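Local structure of copper-containing nitrite reductase (Thermus scotoductus, 6HBE) at residues G388-V393 against Y426-H431. The protein probably reduces nitrite to nitric oxide with electrons from cytochrome c, as a copper-containing homotrimeric enzyme of denitrification. Residues are numbered along the deposited sequence; the frame is centred on the assembly and turned at random.
Sequences GRHDAV and YICSIH. With CU (copper (II) ion), chain L.
The sulfur of Cys428 is gripped by three partners. Its SG binds copper at 2.3 Å. It also accepts a long, nearly straight hydrogen bond from Asp391 N (3.6 Å from SG, 168° at the hydrogen). The third is a hydrogen bond from the N of His431, in the same segment, 3.5 Å from Cys428 SG. These two N-H groups help to orient the sulfur and probably draw off some of its negative charge, which would help tune the copper. With chi1 of Cys428 at 175° the sulfur swings away from its own N, toward the copper and the N-H of Asp391. His390 and His431 each bind the copper through ND1 at 2.0 Å. The metal brings the two imidazoles together by their edges, planes at 59°, without stacking. Cys428 SG lies at the edge of the His390 ring. Outside the two segments, Met434 completes the site, and Asp377 holds His390 NE2. Beside the site, the Asp391 carboxylate clasps Ser429 twice. Ser429 N reaches OD1 of Asp391 at 2.8 Å, from the syn side. Ser429 OG donates to the syn lone pair of Asp391 OD2 at 2.6 Å. The two bonds fix the carboxylate's rotation and tie its loop to the ligand loop. Farther along, Val393 and Ile427 form an antiparallel hydrogen-bonded pair: Val393 N to Ile427 O 2.8 Å, Ile427 N to Val393 O 3.0 Å. Val393 CG2 packs on Ile427 CG1, and Ala392 CB touches Tyr426 CD2. This is the type 1 copper site of the C-terminal cupredoxin domain, with one histidine from the loop before strand 393-398 and Cys, His and Met from the loop after strand 422-427.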
loop_
_atom_site.group_PDB
_atom_site.type_symbol
_atom_site.label_atom_id
_atom_site.label_comp_id
_atom_site.label_asym_id
_atom_site.label_seq_id
_atom_site.Cartn_x
_atom_site.Cartn_y
_atom_site.Cartn_z
ATOM N N GLY C 388 12.906 -10.907 -17.436
ATOM C CA GLY C 388 12.877 -9.461 -17.224
ATOM C C GLY C 388 14.145 -8.733 -17.652
ATOM O O GLY C 388 14.324 -7.559 -17.292
ATOM N N ARG C 389 15.036 -9.413 -18.401
ATOM C CA ARG C 389 16.043 -8.729 -19.200
ATOM C C ARG C 389 15.389 -7.897 -20.285
ATOM O O ARG C 389 14.338 -8.266 -20.802
ATOM C CB ARG C 389 17.012 -9.727 -19.864
ATOM C CG ARG C 389 18.069 -10.305 -18.949
ATOM C CD ARG C 389 19.142 -11.122 -19.706
ATOM N NE ARG C 389 18.536 -12.001 -20.710
ATOM C CZ ARG C 389 18.007 -13.219 -20.508
ATOM N NH1 ARG C 389 18.023 -13.815 -19.319
ATOM N NH2 ARG C 389 17.468 -13.876 -21.541
ATOM N N HIS C 390 16.009 -6.773 -20.614
ATOM C CA HIS C 390 15.526 -5.844 -21.635
ATOM C C HIS C 390 16.674 -5.231 -22.419
ATOM O O HIS C 390 17.807 -5.117 -21.905
ATOM C CB HIS C 390 14.752 -4.663 -21.025
ATOM C CG HIS C 390 13.601 -5.083 -20.186
ATOM N ND1 HIS C 390 12.496 -5.703 -20.721
ATOM C CD2 HIS C 390 13.399 -5.025 -18.849
ATOM C CE1 HIS C 390 11.646 -5.992 -19.747
ATOM N NE2 HIS C 390 12.167 -5.588 -18.601
ATOM N N ASP C 391 16.344 -4.781 -23.636
ATOM C CA ASP C 391 17.198 -3.881 -24.403
ATOM C C ASP C 391 16.346 -2.738 -24.915
ATOM O O ASP C 391 15.121 -2.667 -24.643
ATOM C CB ASP C 391 17.970 -4.643 -25.526
ATOM C CG ASP C 391 17.057 -5.232 -26.636
ATOM O OD1 ASP C 391 15.900 -4.792 -26.830
ATOM O OD2 ASP C 391 17.534 -6.135 -27.373
ATOM N N ALA C 392 16.981 -1.813 -25.635
ATOM C CA ALA C 392 16.264 -0.754 -26.326
ATOM C C ALA C 392 16.827 -0.677 -27.763
ATOM O O ALA C 392 18.035 -0.504 -27.912
ATOM C CB ALA C 392 16.460 0.571 -25.609
ATOM N N VAL C 393 15.953 -0.807 -28.772
ATOM C CA VAL C 393 16.329 -0.842 -30.222
ATOM C C VAL C 393 15.425 0.123 -31.020
ATOM O O VAL C 393 14.189 0.007 -31.002
ATOM C CB VAL C 393 16.249 -2.285 -30.816
ATOM C CG1 VAL C 393 16.967 -3.296 -29.934
ATOM C CG2 VAL C 393 14.816 -2.773 -31.017
ATOM N N TYR C 426 11.624 3.699 -30.012
ATOM C CA TYR C 426 12.360 2.466 -29.731
ATOM C C TYR C 426 11.468 1.442 -29.029
ATOM O O TYR C 426 10.461 1.801 -28.403
ATOM C CB TYR C 426 13.656 2.743 -28.935
ATOM C CG TYR C 426 13.442 3.337 -27.549
ATOM C CD1 TYR C 426 13.269 4.710 -27.366
ATOM C CD2 TYR C 426 13.410 2.521 -26.417
ATOM C CE1 TYR C 426 13.057 5.253 -26.100
ATOM C CE2 TYR C 426 13.188 3.064 -25.140
ATOM C CZ TYR C 426 13.002 4.415 -24.977
ATOM O OH TYR C 426 12.803 4.979 -23.709
ATOM N N ILE C 427 11.828 0.171 -29.185
ATOM C CA ILE C 427 11.179 -0.949 -28.491
ATOM C C ILE C 427 12.209 -1.787 -27.768
ATOM O O ILE C 427 13.415 -1.597 -27.931
ATOM C CB ILE C 427 10.336 -1.866 -29.450
ATOM C CG1 ILE C 427 11.210 -2.562 -30.510
ATOM C CG2 ILE C 427 9.233 -1.067 -30.126
ATOM C CD1 ILE C 427 10.459 -3.525 -31.409
ATOM N N CYS C 428 11.731 -2.749 -26.985
ATOM C CA CYS C 428 12.561 -3.867 -26.561
ATOM C C CYS C 428 12.406 -5.027 -27.542
ATOM O O CYS C 428 11.283 -5.419 -27.884
ATOM C CB CYS C 428 12.166 -4.296 -25.158
ATOM S SG CYS C 428 13.017 -5.746 -24.576
ATOM N N SER C 429 13.525 -5.605 -27.990
ATOM C CA SER C 429 13.460 -6.696 -28.979
ATOM C C SER C 429 12.956 -7.995 -28.351
ATOM O O SER C 429 12.357 -8.816 -29.042
ATOM C CB SER C 429 14.831 -6.911 -29.670
ATOM O OG SER C 429 15.809 -7.401 -28.780
ATOM N N ILE C 430 13.139 -8.134 -27.034
ATOM C CA ILE C 430 12.676 -9.313 -26.290
ATOM C C ILE C 430 11.151 -9.249 -26.139
ATOM O O ILE C 430 10.452 -10.265 -26.327
ATOM C CB ILE C 430 13.402 -9.423 -24.918
ATOM C CG1 ILE C 430 14.929 -9.467 -25.126
ATOM C CG2 ILE C 430 12.981 -10.673 -24.126
ATOM C CD1 ILE C 430 15.770 -9.358 -23.863
ATOM N N HIS C 431 10.657 -8.066 -25.775
ATOM C CA HIS C 431 9.234 -7.786 -25.529
ATOM C C HIS C 431 8.788 -6.635 -26.446
ATOM O O HIS C 431 8.774 -5.465 -26.042
ATOM C CB HIS C 431 9.025 -7.400 -24.041
ATOM C CG HIS C 431 9.720 -8.302 -23.066
ATOM N ND1 HIS C 431 10.912 -7.971 -22.444
ATOM C CD2 HIS C 431 9.384 -9.529 -22.606
ATOM C CE1 HIS C 431 11.268 -8.950 -21.637
ATOM N NE2 HIS C 431 10.366 -9.913 -21.725
HETATM CU CU CU L . 11.986 -6.285 -22.620
#